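Long-range contacts in probable membrane transporter protein MamO (Magnetospirillum magneticum, PDB 5HMA), which promotes magnetite formation and activates the MamE protease, and carries a metal-binding, protease-like N-terminal domain that is probably not proteolytic: residues A26-N31 against L73-M78; P61-K66 against K77-E82; A90-V95 against G157-I162; S121-L126 against I133-R138; D140-W145 against N163-G168. All blocks are in the same frame, centred on the assembly; numbering follows the deposited sequence.

Contact 1: A26-N31 against L73-M78; sequences AIVGTN and LALLKM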
# COMPACT_ATOMS: atom_id res chain seq x y z
N ALA A 26 0.47 -2.89 2.74
CA ALA A 26 0.36 -2.48 4.14
C ALA A 26 -0.31 -3.59 4.95
O ALA A 26 -1.39 -4.05 4.58
CB ALA A 26 -0.45 -1.16 4.26
N ILE A 27 0.32 -4.01 6.05
CA ILE A 27 -0.30 -5.01 6.91
C ILE A 27 -1.35 -4.33 7.77
O ILE A 27 -1.04 -3.38 8.49
CB ILE A 27 0.72 -5.74 7.81
CG1 ILE A 27 1.92 -6.25 7.01
CG2 ILE A 27 0.04 -6.92 8.53
CD1 ILE A 27 2.85 -7.12 7.85
N VAL A 28 -2.59 -4.82 7.72
CA VAL A 28 -3.65 -4.14 8.45
C VAL A 28 -4.35 -5.06 9.44
O VAL A 28 -5.33 -4.67 10.09
CB VAL A 28 -4.65 -3.50 7.46
CG1 VAL A 28 -3.93 -2.41 6.64
CG2 VAL A 28 -5.23 -4.57 6.53
N GLY A 29 -3.84 -6.27 9.61
CA GLY A 29 -4.42 -7.19 10.58
C GLY A 29 -3.40 -8.14 11.16
O GLY A 29 -2.47 -8.58 10.46
N THR A 30 -3.56 -8.48 12.43
CA THR A 30 -2.57 -9.27 13.13
C THR A 30 -2.38 -10.65 12.49
O THR A 30 -1.27 -11.17 12.46
CB THR A 30 -2.93 -9.40 14.63
OG1 THR A 30 -2.02 -10.29 15.28
CG2 THR A 30 -4.33 -9.92 14.80
N ASN A 31 -3.44 -11.23 11.92
CA ASN A 31 -3.32 -12.56 11.32
C ASN A 31 -2.91 -12.52 9.85
O ASN A 31 -3.11 -13.48 9.13
CB ASN A 31 -4.61 -13.34 11.45
CG ASN A 31 -4.91 -13.70 12.87
OD1 ASN A 31 -4.24 -14.54 13.47
ND2 ASN A 31 -5.94 -13.07 13.44
N LEU A 73 -7.97 -1.39 -5.19
CA LEU A 73 -7.38 -2.03 -4.02
C LEU A 73 -7.73 -3.52 -3.94
O LEU A 73 -8.77 -3.96 -4.43
CB LEU A 73 -7.82 -1.33 -2.74
CG LEU A 73 -7.42 0.14 -2.58
CD1 LEU A 73 -7.80 0.65 -1.21
CD2 LEU A 73 -5.93 0.30 -2.82
N ALA A 74 -6.82 -4.27 -3.32
CA ALA A 74 -7.01 -5.68 -3.03
C ALA A 74 -6.68 -5.95 -1.56
O ALA A 74 -5.70 -5.41 -1.02
CB ALA A 74 -6.14 -6.55 -3.93
N LEU A 75 -7.51 -6.77 -0.93
CA LEU A 75 -7.24 -7.28 0.42
C LEU A 75 -6.67 -8.68 0.29
O LEU A 75 -7.31 -9.57 -0.26
CB LEU A 75 -8.53 -7.32 1.27
CG LEU A 75 -8.34 -7.92 2.67
CD1 LEU A 75 -7.46 -7.01 3.50
CD2 LEU A 75 -9.69 -8.20 3.37
N LEU A 76 -5.45 -8.87 0.79
CA LEU A 76 -4.80 -10.17 0.75
C LEU A 76 -4.78 -10.78 2.14
O LEU A 76 -4.82 -10.06 3.15
CB LEU A 76 -3.36 -10.04 0.23
CG LEU A 76 -3.06 -9.22 -1.03
CD1 LEU A 76 -1.57 -9.31 -1.36
CD2 LEU A 76 -3.90 -9.71 -2.19
N LYS A 77 -4.70 -12.10 2.20
CA LYS A 77 -4.47 -12.78 3.46
C LYS A 77 -3.24 -13.68 3.31
O LYS A 77 -3.21 -14.56 2.46
CB LYS A 77 -5.71 -13.59 3.86
CG LYS A 77 -5.50 -14.61 4.98
CD LYS A 77 -5.36 -13.94 6.33
CE LYS A 77 -5.55 -14.96 7.46
NZ LYS A 77 -4.37 -15.85 7.61
N MET A 78 -2.22 -13.44 4.12
CA MET A 78 -1.07 -14.33 4.15
C MET A 78 -1.46 -15.68 4.76
O MET A 78 -2.19 -15.74 5.76
CB MET A 78 0.07 -13.69 4.93
CG MET A 78 0.63 -12.45 4.25
SD MET A 78 2.12 -11.73 5.02
CE MET A 78 1.39 -10.72 6.32
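In the six-stranded antiparallel barrel of this trypsin-like domain, strands 23-29 and 73-78 stand on the two sides of strand 33-37, and Ile27 and Met78 bridge the gap between them. The CA atoms of Ile27 and Leu76 are 9.2 Å apart, too far for backbone pairing. The side chains of Ile27 and Met78 cross at about a right angle, and Ile27 CD1 lies 4.2 Å from Met78 CE; the methionine suits this reach, extended and bent only at its thioether. Val28 CG2 and Leu75 CD1 touch more loosely. The polar link lies beyond the strand end, at Asn31. Lys77 places CG opposite its backbone N (chi1 167°), and bends at chi2 and chi4 curl the chain back, bringing NZ between two carbonyl oxygens; it donates to Asn31 O at 3.1 Å and to Met78 O at 2.9 Å, both nearly along the C=O axis. This ties the turn after strand 23-29 to the end of strand 73-78. A leucine here would probably leave both carbonyls without this donor and the turn at Asn31 freer to move. Met78 also packs on Val49 and Val51 of strand 47-51, while Leu75 and Val28 share Ile35 of strand 33-37.

Contact 2: P61-K66 against K77-E82; sequences PAQVVK and KMQTTE
Pro61 and Gln79 make the first of three backbone hydrogen bonds that join strand 58-68 to strand 73-78 and the first loop residue after it, in an antiparallel hairpin. Gln79 N donates to Pro61 O at 2.8 Å, almost straight at 170°. Next to it, Gln63 and Lys77 form a hydrogen-bonded pair: Gln63 N reaches Lys77 O at 3.1 Å, and Lys77 N reaches Gln63 O at 2.9 Å. Pro61 has no N-H to give, yet its carbonyl still serves as an acceptor.

Between these bonds lies the non-hydrogen-bonded pair Ala62 and Met78. Here CA-H groups approach the carbonyls: Met78 CA is 3.3 Å from Pro61 O, and Ala62 CA is 3.2 Å from Lys77 O. Each of these two oxygens therefore has an N-H and a CA-H partner.

Apolar packing divides between the two faces. On the buried face Ala62 CB meets Met78 CG; a small alanine suits a place where strand 47-51 also closes in, with Val49 touching both. On the other face Val65 CG2, opposite its own carbonyl carbon, presses on Lys77 CB at 3.4 Å, tighter than ordinary van der Waals contact. At the strand end Gln63 crosses Gln79 at about a right angle, with Gln63 CG 3.9 Å from Gln79 CD and the amide planes 89° apart.

Val65 and Lys66 both face Leu75, forming a classic beta bulge. The chemistry is thus two-sided: backbone bonds set the register, small and apolar groups fill the barrel side, and on the outer side Val65 and the methylenes of Lys77 and Gln63 pack together.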
# COMPACT_ATOMS: atom_id res chain seq x y z
N PRO A 61 3.04 -16.96 1.25
CA PRO A 61 2.02 -16.96 0.19
C PRO A 61 0.78 -16.18 0.62
O PRO A 61 0.45 -16.12 1.81
CB PRO A 61 1.71 -18.46 -0.02
CG PRO A 61 2.28 -19.17 1.16
CD PRO A 61 3.32 -18.30 1.79
N ALA A 62 0.10 -15.55 -0.33
CA ALA A 62 -1.11 -14.82 0.00
C ALA A 62 -2.19 -15.09 -1.02
O ALA A 62 -1.91 -15.33 -2.19
CB ALA A 62 -0.82 -13.33 0.09
N GLN A 63 -3.43 -15.10 -0.55
CA GLN A 63 -4.59 -15.20 -1.42
C GLN A 63 -5.32 -13.87 -1.40
O GLN A 63 -5.28 -13.15 -0.40
CB GLN A 63 -5.53 -16.33 -0.98
CG GLN A 63 -4.88 -17.71 -0.87
CD GLN A 63 -4.31 -18.20 -2.19
OE1 GLN A 63 -4.96 -18.11 -3.24
NE2 GLN A 63 -3.09 -18.73 -2.14
N VAL A 64 -5.98 -13.55 -2.50
CA VAL A 64 -6.86 -12.40 -2.53
C VAL A 64 -8.14 -12.74 -1.76
O VAL A 64 -8.78 -13.74 -2.05
CB VAL A 64 -7.17 -11.98 -3.97
CG1 VAL A 64 -8.20 -10.85 -3.98
CG2 VAL A 64 -5.90 -11.56 -4.69
N VAL A 65 -8.50 -11.92 -0.78
CA VAL A 65 -9.72 -12.15 -0.01
C VAL A 65 -10.87 -11.40 -0.64
O VAL A 65 -11.98 -11.90 -0.75
CB VAL A 65 -9.54 -11.70 1.45
CG1 VAL A 65 -10.87 -11.81 2.21
CG2 VAL A 65 -8.49 -12.52 2.12
N LYS A 66 -10.57 -10.17 -1.05
CA LYS A 66 -11.58 -9.29 -1.60
C LYS A 66 -10.91 -8.26 -2.49
O LYS A 66 -9.87 -7.71 -2.14
CB LYS A 66 -12.37 -8.61 -0.48
CG LYS A 66 -13.28 -7.49 -0.97
CD LYS A 66 -14.59 -7.47 -0.22
CE LYS A 66 -15.58 -6.49 -0.87
NZ LYS A 66 -16.92 -6.53 -0.22
N LYS A 77 -4.70 -12.10 2.20
CA LYS A 77 -4.47 -12.78 3.46
C LYS A 77 -3.24 -13.68 3.31
O LYS A 77 -3.21 -14.56 2.46
CB LYS A 77 -5.71 -13.59 3.86
CG LYS A 77 -5.50 -14.61 4.98
CD LYS A 77 -5.36 -13.94 6.33
CE LYS A 77 -5.55 -14.96 7.46
NZ LYS A 77 -4.37 -15.85 7.61
N MET A 78 -2.22 -13.44 4.12
CA MET A 78 -1.07 -14.33 4.15
C MET A 78 -1.46 -15.68 4.76
O MET A 78 -2.19 -15.74 5.76
CB MET A 78 0.07 -13.69 4.93
CG MET A 78 0.63 -12.45 4.25
SD MET A 78 2.12 -11.73 5.02
CE MET A 78 1.39 -10.72 6.32
N GLN A 79 -1.01 -16.76 4.13
CA GLN A 79 -1.24 -18.11 4.64
C GLN A 79 -0.11 -18.47 5.59
O GLN A 79 0.95 -18.89 5.16
CB GLN A 79 -1.30 -19.13 3.50
CG GLN A 79 -2.15 -18.69 2.33
CD GLN A 79 -3.61 -18.62 2.69
OE1 GLN A 79 -4.19 -17.53 2.78
NE2 GLN A 79 -4.22 -19.77 2.91
N THR A 80 -0.35 -18.29 6.89
CA THR A 80 0.70 -18.49 7.89
C THR A 80 0.08 -18.66 9.26
O THR A 80 -1.00 -18.16 9.51
CB THR A 80 1.68 -17.29 7.91
OG1 THR A 80 2.65 -17.49 8.95
CG2 THR A 80 0.92 -16.01 8.18
N THR A 81 0.77 -19.36 10.16
CA THR A 81 0.35 -19.37 11.56
C THR A 81 0.93 -18.18 12.34
O THR A 81 0.66 -18.02 13.52
CB THR A 81 0.79 -20.65 12.27
OG1 THR A 81 2.16 -20.92 11.95
CG2 THR A 81 -0.05 -21.82 11.81
N GLU A 82 1.72 -17.34 11.68
CA GLU A 82 2.39 -16.27 12.41
C GLU A 82 1.54 -15.00 12.60
O GLU A 82 0.62 -14.73 11.83
CB GLU A 82 3.70 -15.92 11.72
CG GLU A 82 4.88 -16.14 12.65
CD GLU A 82 5.88 -17.10 12.11
OE1 GLU A 82 6.84 -17.40 12.83
OE2 GLU A 82 5.73 -17.54 10.95

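Contact 3: A90-V95 against G157-I162; sequences ADVQTV and GDLVGI
Asp91, ending a short 3-10 turn, turns its carbonyl toward Asp158: Asp91 O is 3.3 Å from Asp158 CB. The two carboxylates come near as well, with Asp91 OD2 and Asp158 OD1 4.4 Å apart; Arg88, in a salt bridge with Asp91, probably eases their repulsion. Val92 follows, lying side by side with Leu159 and pointing the same way, its CG2 4.2 Å from Leu159 CB; Val92 also packs on Ala180 of helix 180-185.

Gln93 gives the direct backbone link, Gln93 N to Leu159 O at 3.3 Å. Its side chain leaves opposite its own carbonyl carbon (chi1 -48°) and crosses Asp158 at a slant, with Gln93 CG 3.3 Å from Asp158 OD2. An alanine at Asp158 would keep the CB against Asp91 O but is likely to leave the Gln93 side chain without the carboxylate it crosses and freer to turn.

A water donates to both Gln93 O and Val160 O, 2.7 Å from each. Val95 comes back in: its CG1 meets Val160 CG1 at 3.6 Å, the branched side chains crossing at about a right angle. Val160 and Gly161 form a classic beta bulge facing Leu152.

The chain joining the two barrels is thus held to the edge of strand 159-167 by one direct and one water-mediated backbone link, with Val95 packed on Val160 at one end and Gln93 across Asp158 at the other.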
# COMPACT_ATOMS: atom_id res chain seq x y z
N ALA A 90 -8.63 1.15 13.47
CA ALA A 90 -9.31 2.11 14.32
C ALA A 90 -8.58 3.46 14.34
O ALA A 90 -9.20 4.49 14.61
CB ALA A 90 -9.45 1.57 15.73
N ASP A 91 -7.29 3.46 14.04
CA ASP A 91 -6.47 4.68 14.11
C ASP A 91 -6.38 5.42 12.78
O ASP A 91 -5.68 6.43 12.67
CB ASP A 91 -5.04 4.36 14.58
CG ASP A 91 -4.98 3.97 16.04
OD1 ASP A 91 -6.02 4.05 16.73
OD2 ASP A 91 -3.88 3.58 16.49
N VAL A 92 -7.07 4.91 11.77
CA VAL A 92 -7.09 5.53 10.45
C VAL A 92 -7.52 6.99 10.54
O VAL A 92 -8.48 7.31 11.26
CB VAL A 92 -7.99 4.72 9.52
CG1 VAL A 92 -8.62 5.60 8.46
CG2 VAL A 92 -7.21 3.55 8.91
N GLN A 93 -6.81 7.89 9.86
CA GLN A 93 -7.16 9.33 9.89
C GLN A 93 -7.28 9.93 8.50
O GLN A 93 -6.66 9.44 7.55
CB GLN A 93 -6.13 10.15 10.68
CG GLN A 93 -5.72 9.60 12.03
CD GLN A 93 -6.63 10.04 13.14
OE1 GLN A 93 -7.50 10.90 12.94
NE2 GLN A 93 -6.45 9.46 14.32
N THR A 94 -8.06 11.01 8.39
CA THR A 94 -8.04 11.83 7.18
C THR A 94 -6.87 12.84 7.22
O THR A 94 -6.34 13.15 8.30
CB THR A 94 -9.35 12.60 6.99
OG1 THR A 94 -9.57 13.45 8.12
CG2 THR A 94 -10.52 11.64 6.85
N VAL A 95 -6.46 13.32 6.05
CA VAL A 95 -5.48 14.40 5.96
C VAL A 95 -6.05 15.51 5.10
O VAL A 95 -6.99 15.27 4.33
CB VAL A 95 -4.14 13.91 5.40
CG1 VAL A 95 -3.46 12.96 6.37
CG2 VAL A 95 -4.34 13.29 4.00
N GLY A 157 2.09 8.33 12.41
CA GLY A 157 2.18 6.94 11.98
C GLY A 157 0.83 6.30 11.69
O GLY A 157 0.77 5.12 11.39
N ASP A 158 -0.24 7.08 11.80
CA ASP A 158 -1.57 6.57 11.44
C ASP A 158 -1.68 6.33 9.94
O ASP A 158 -1.19 7.13 9.13
CB ASP A 158 -2.66 7.55 11.88
CG ASP A 158 -2.61 7.86 13.36
OD1 ASP A 158 -2.21 6.95 14.13
OD2 ASP A 158 -2.96 8.99 13.76
N LEU A 159 -2.32 5.23 9.57
CA LEU A 159 -2.56 4.94 8.16
C LEU A 159 -3.52 6.00 7.60
O LEU A 159 -4.59 6.20 8.16
CB LEU A 159 -3.15 3.54 7.99
CG LEU A 159 -3.42 3.10 6.55
CD1 LEU A 159 -2.12 3.03 5.77
CD2 LEU A 159 -4.09 1.74 6.54
N VAL A 160 -3.15 6.69 6.52
CA VAL A 160 -4.10 7.63 5.94
C VAL A 160 -4.49 7.21 4.53
O VAL A 160 -5.48 7.69 3.98
CB VAL A 160 -3.58 9.09 5.96
CG1 VAL A 160 -3.37 9.54 7.41
CG2 VAL A 160 -2.32 9.25 5.16
N GLY A 161 -3.74 6.28 3.95
CA GLY A 161 -4.11 5.78 2.64
C GLY A 161 -3.15 4.81 1.99
O GLY A 161 -2.13 4.44 2.56
N ILE A 162 -3.49 4.42 0.77
CA ILE A 162 -2.70 3.48 -0.02
C ILE A 162 -2.28 4.18 -1.32
O ILE A 162 -3.11 4.73 -2.04
CB ILE A 162 -3.50 2.20 -0.33
CG1 ILE A 162 -3.87 1.47 0.97
CG2 ILE A 162 -2.70 1.31 -1.27
CD1 ILE A 162 -2.67 0.93 1.73
O HOH W 1 -7.33 9.42 4.95

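Contact 4: S121-L126 against I133-R138; sequences SADAPL and ITHLLR
Leu126 and Leu136 press together, with Leu126 CB only 3.4 Å from Leu136 CD1. On the face they share with Ala124, Ala124 CB lies 3.7 Å from Arg138 CG; a small alanine leaves room for the arginine's CG and CD to lie over it, and the guanidinium goes on to a salt bridge with Glu174. On the face of Ala122 and Leu137, Leu137 folds CD2 against Ala122 CB. Asp123 holds CG anti to its N (chi1 -157°), which swings the carboxylate back beside His135, with Asp123 OD1 3.0 Å from His135 CD2 and the two planes 30° apart.

Backbone bonds hold these groups in place. Ala124 and Leu136 exchange N-H and C=O in both directions, as do Leu126 and Ile133; Arg138 N reaches Ser121 O at 3.0 Å from above the carbonyl plane. This is an antiparallel hairpin in the second beta sheet of the trypsin-like fold, sharply bent: the chain turns corners at Ala122-Asp123 and at His135. Asp123 and Ala124 both facing Leu136 make a classic bulge, and a second bulge shifts the register between Ala124 and Leu126.

Further out, side-chain and water bonds shape the corners. Asp123 N binds Ser121 OG in an ST turn, and Thr134 OG1 pairs with His135 ND1. A water donates to Asp123 OD1 and accepts from His135 N. Leu136 rests on Val178, and Ile133 packs on Asp72, beside the nickel ligand His71.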
# COMPACT_ATOMS: atom_id res chain seq x y z
N SER A 121 -3.63 17.92 -2.91
CA SER A 121 -5.04 17.96 -3.28
C SER A 121 -5.74 16.86 -2.53
O SER A 121 -5.11 15.84 -2.22
CB SER A 121 -5.23 17.79 -4.79
OG SER A 121 -6.58 17.46 -5.10
N ALA A 122 -7.02 17.04 -2.21
CA ALA A 122 -7.74 15.99 -1.49
C ALA A 122 -8.88 15.41 -2.33
O ALA A 122 -9.66 14.59 -1.86
CB ALA A 122 -8.28 16.53 -0.17
N ASP A 123 -8.94 15.83 -3.60
CA ASP A 123 -9.99 15.38 -4.50
C ASP A 123 -9.48 15.39 -5.94
O ASP A 123 -9.60 16.38 -6.67
CB ASP A 123 -11.23 16.26 -4.35
CG ASP A 123 -12.50 15.57 -4.80
OD1 ASP A 123 -12.40 14.50 -5.42
OD2 ASP A 123 -13.60 16.10 -4.53
N ALA A 124 -8.87 14.29 -6.35
CA ALA A 124 -8.32 14.19 -7.70
C ALA A 124 -8.73 12.87 -8.34
O ALA A 124 -8.78 11.84 -7.66
CB ALA A 124 -6.80 14.32 -7.66
N PRO A 125 -9.03 12.91 -9.65
CA PRO A 125 -9.33 11.71 -10.44
C PRO A 125 -8.07 11.00 -10.95
O PRO A 125 -7.03 11.64 -11.11
CB PRO A 125 -10.15 12.27 -11.61
CG PRO A 125 -9.61 13.64 -11.80
CD PRO A 125 -9.23 14.15 -10.42
N LEU A 126 -8.19 9.70 -11.21
CA LEU A 126 -7.12 8.93 -11.84
C LEU A 126 -7.70 7.76 -12.61
O LEU A 126 -8.59 7.06 -12.12
CB LEU A 126 -6.12 8.42 -10.80
CG LEU A 126 -5.00 7.51 -11.31
CD1 LEU A 126 -4.11 8.26 -12.28
CD2 LEU A 126 -4.17 6.93 -10.17
N ILE A 133 -11.04 6.16 -11.28
CA ILE A 133 -11.07 6.33 -9.83
C ILE A 133 -11.16 7.81 -9.48
O ILE A 133 -10.46 8.64 -10.07
CB ILE A 133 -9.85 5.69 -9.18
CG1 ILE A 133 -9.70 4.25 -9.66
CG2 ILE A 133 -9.95 5.77 -7.66
CD1 ILE A 133 -8.40 3.63 -9.22
N THR A 134 -12.02 8.13 -8.53
CA THR A 134 -12.24 9.51 -8.12
C THR A 134 -11.93 9.76 -6.64
O THR A 134 -11.72 8.81 -5.88
CB THR A 134 -13.69 9.93 -8.38
OG1 THR A 134 -14.57 9.00 -7.73
CG2 THR A 134 -13.99 9.95 -9.87
N HIS A 135 -11.90 11.04 -6.27
CA HIS A 135 -11.71 11.47 -4.88
C HIS A 135 -10.45 10.89 -4.24
O HIS A 135 -10.46 10.46 -3.09
CB HIS A 135 -12.94 11.12 -4.04
CG HIS A 135 -14.22 11.63 -4.63
ND1 HIS A 135 -15.05 10.83 -5.40
CD2 HIS A 135 -14.81 12.85 -4.58
CE1 HIS A 135 -16.10 11.54 -5.79
NE2 HIS A 135 -15.97 12.77 -5.31
N LEU A 136 -9.36 10.90 -5.00
CA LEU A 136 -8.05 10.52 -4.47
C LEU A 136 -7.32 11.73 -3.89
O LEU A 136 -7.65 12.88 -4.20
CB LEU A 136 -7.20 9.89 -5.57
CG LEU A 136 -7.78 8.63 -6.21
CD1 LEU A 136 -7.02 8.31 -7.48
CD2 LEU A 136 -7.69 7.48 -5.24
N LEU A 137 -6.33 11.46 -3.05
CA LEU A 137 -5.37 12.48 -2.65
C LEU A 137 -4.25 12.60 -3.67
O LEU A 137 -3.96 11.65 -4.40
CB LEU A 137 -4.77 12.14 -1.29
CG LEU A 137 -5.74 11.79 -0.16
CD1 LEU A 137 -4.95 11.29 1.05
CD2 LEU A 137 -6.59 13.00 0.20
N ARG A 138 -3.60 13.75 -3.71
CA ARG A 138 -2.31 13.86 -4.39
C ARG A 138 -1.25 14.38 -3.44
O ARG A 138 -1.49 15.31 -2.67
CB ARG A 138 -2.41 14.78 -5.59
CG ARG A 138 -3.25 14.20 -6.68
CD ARG A 138 -3.11 15.02 -7.92
NE ARG A 138 -1.80 14.87 -8.52
CZ ARG A 138 -1.50 15.34 -9.73
NH1 ARG A 138 -0.29 15.19 -10.23
NH2 ARG A 138 -2.44 15.97 -10.42
O HOH W 2 -11.94 13.24 -8.03

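Contact 5: D140-W145 against N163-G168; sequences DAVYSW and NIAATG
Val142 sets its CG2 methyl over the face of the Asn163 side-chain amide, 3.5 Å from Asn163 CG, 3.6 Å from its OD1 and 3.9 Å from its ND2. The loop 140-145 belongs to the second barrel of the trypsin-like fold and runs into the turn that, in active relatives, carries the serine nucleophile; by sequence Thr148 probably takes that serine's place here, before Gly149 and Gly150. Residues 163-167 are strand, packed against this loop.

Val142 is well chosen for a two-pronged contact. With CG1 opposite its backbone N (chi1 173°), its two methyls diverge: CG2 sits over Asn163, and CG1 reaches Ala165 CB at 3.9 Å. The side chains of Val142 and Asn163 slide past each other in opposite directions, an apolar group over a flat amide whose polar end is cared for elsewhere, as Asn163 OD1 is hydrogen-bonded to Thr177 OG1.

Ala165 is the meeting point of three residues. Besides Val142, its CB touches Ser144 O and Trp145 CA, so the loop backbone itself passes over it, and the small alanine suits this close passage. The loop's shape is propped by Gln147, whose OE1 accepts from Tyr143 N and Ser144 N.

The approach to Ala165 is thus by backbone as much as by side chain: Ser144 O stands 3.7 Å from Ala165 CB, and Trp145 CA 3.9 Å from the same methyl.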
# COMPACT_ATOMS: atom_id res chain seq x y z
N ASP A 140 3.36 14.78 -3.19
CA ASP A 140 4.67 14.57 -3.78
C ASP A 140 5.53 13.62 -2.94
O ASP A 140 6.73 13.52 -3.15
CB ASP A 140 5.39 15.92 -3.97
CG ASP A 140 5.20 16.86 -2.79
OD1 ASP A 140 5.10 16.38 -1.64
OD2 ASP A 140 5.16 18.09 -3.00
N ALA A 141 4.91 12.90 -2.00
CA ALA A 141 5.65 11.91 -1.21
C ALA A 141 5.87 10.63 -2.00
O ALA A 141 6.74 9.82 -1.69
CB ALA A 141 4.93 11.59 0.10
N VAL A 142 5.05 10.44 -3.03
CA VAL A 142 5.15 9.28 -3.91
C VAL A 142 6.02 9.63 -5.12
O VAL A 142 5.62 10.44 -5.96
CB VAL A 142 3.77 8.80 -4.33
CG1 VAL A 142 3.86 7.70 -5.39
CG2 VAL A 142 2.97 8.35 -3.09
N TYR A 143 7.21 9.05 -5.19
CA TYR A 143 8.17 9.39 -6.25
C TYR A 143 8.56 8.18 -7.11
O TYR A 143 9.16 8.34 -8.17
CB TYR A 143 9.44 10.01 -5.63
CG TYR A 143 10.31 9.01 -4.89
CD1 TYR A 143 9.98 8.57 -3.61
CD2 TYR A 143 11.46 8.50 -5.48
CE1 TYR A 143 10.77 7.64 -2.94
CE2 TYR A 143 12.26 7.57 -4.82
CZ TYR A 143 11.92 7.14 -3.55
OH TYR A 143 12.72 6.22 -2.91
N SER A 144 8.23 6.97 -6.65
CA SER A 144 8.68 5.76 -7.34
C SER A 144 7.56 4.74 -7.55
O SER A 144 6.72 4.55 -6.68
CB SER A 144 9.82 5.09 -6.56
OG SER A 144 10.09 3.77 -7.04
N TRP A 145 7.58 4.08 -8.70
CA TRP A 145 6.66 2.99 -8.98
C TRP A 145 6.68 1.92 -7.87
O TRP A 145 5.68 1.26 -7.62
CB TRP A 145 6.98 2.36 -10.34
CG TRP A 145 8.29 1.66 -10.38
CD1 TRP A 145 9.50 2.20 -10.68
CD2 TRP A 145 8.53 0.26 -10.13
NE1 TRP A 145 10.48 1.24 -10.63
CE2 TRP A 145 9.91 0.04 -10.30
CE3 TRP A 145 7.71 -0.82 -9.79
CZ2 TRP A 145 10.49 -1.22 -10.13
CZ3 TRP A 145 8.29 -2.06 -9.62
CH2 TRP A 145 9.67 -2.25 -9.79
N ASN A 163 -0.99 4.15 -1.61
CA ASN A 163 -0.45 4.97 -2.68
C ASN A 163 -0.50 4.31 -4.05
O ASN A 163 -0.47 3.09 -4.17
CB ASN A 163 0.98 5.36 -2.32
CG ASN A 163 1.02 6.26 -1.10
OD1 ASN A 163 0.22 7.20 -0.99
ND2 ASN A 163 1.93 5.97 -0.17
N ILE A 164 -0.60 5.16 -5.07
CA ILE A 164 -0.55 4.77 -6.47
C ILE A 164 0.37 5.74 -7.19
O ILE A 164 0.09 6.94 -7.24
CB ILE A 164 -1.93 4.79 -7.13
CG1 ILE A 164 -2.92 3.88 -6.38
CG2 ILE A 164 -1.82 4.42 -8.62
CD1 ILE A 164 -4.34 3.88 -6.97
N ALA A 165 1.47 5.23 -7.74
CA ALA A 165 2.33 6.05 -8.59
C ALA A 165 1.75 6.09 -9.99
O ALA A 165 1.53 5.05 -10.60
CB ALA A 165 3.74 5.52 -8.62
N ALA A 166 1.50 7.29 -10.51
CA ALA A 166 1.02 7.40 -11.88
C ALA A 166 2.00 8.19 -12.72
O ALA A 166 2.85 8.91 -12.18
CB ALA A 166 -0.35 8.04 -11.92
N THR A 167 1.91 8.03 -14.03
CA THR A 167 2.75 8.74 -14.98
C THR A 167 2.01 9.95 -15.53
O THR A 167 0.87 9.83 -15.94
CB THR A 167 3.16 7.83 -16.15
OG1 THR A 167 3.96 6.75 -15.67
CG2 THR A 167 3.96 8.59 -17.17
N GLY A 168 2.66 11.11 -15.54
CA GLY A 168 2.10 12.29 -16.17
C GLY A 168 2.20 12.20 -17.69
O GLY A 168 2.70 11.21 -18.21

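In the fold
Contacts 1 and 2 share Lys77 and Met78 on strand 73-78 and lie in the first barrel, their centres about 7 Å apart. Contacts 4 and 5 belong to the second barrel; contact 3 ties the connecting chain to it. Leu73 CD2 of contact 1 meets Ile162 CG2 of contact 3 at 3.7 Å, and Val95 CG2 of contact 3 meets Leu137 CD1 of contact 4 at 3.6 Å. Strand 159-167 continues from contact 3 into contact 5, where Ile164 and Ala166 pack on Leu126 of contact 4. The nickel site, with ligands His71 and His186, is nearest contact 4: the side chain of Thr134 is about 8 Å from the metal, against about 14 Å for that of Leu75 in contact 1.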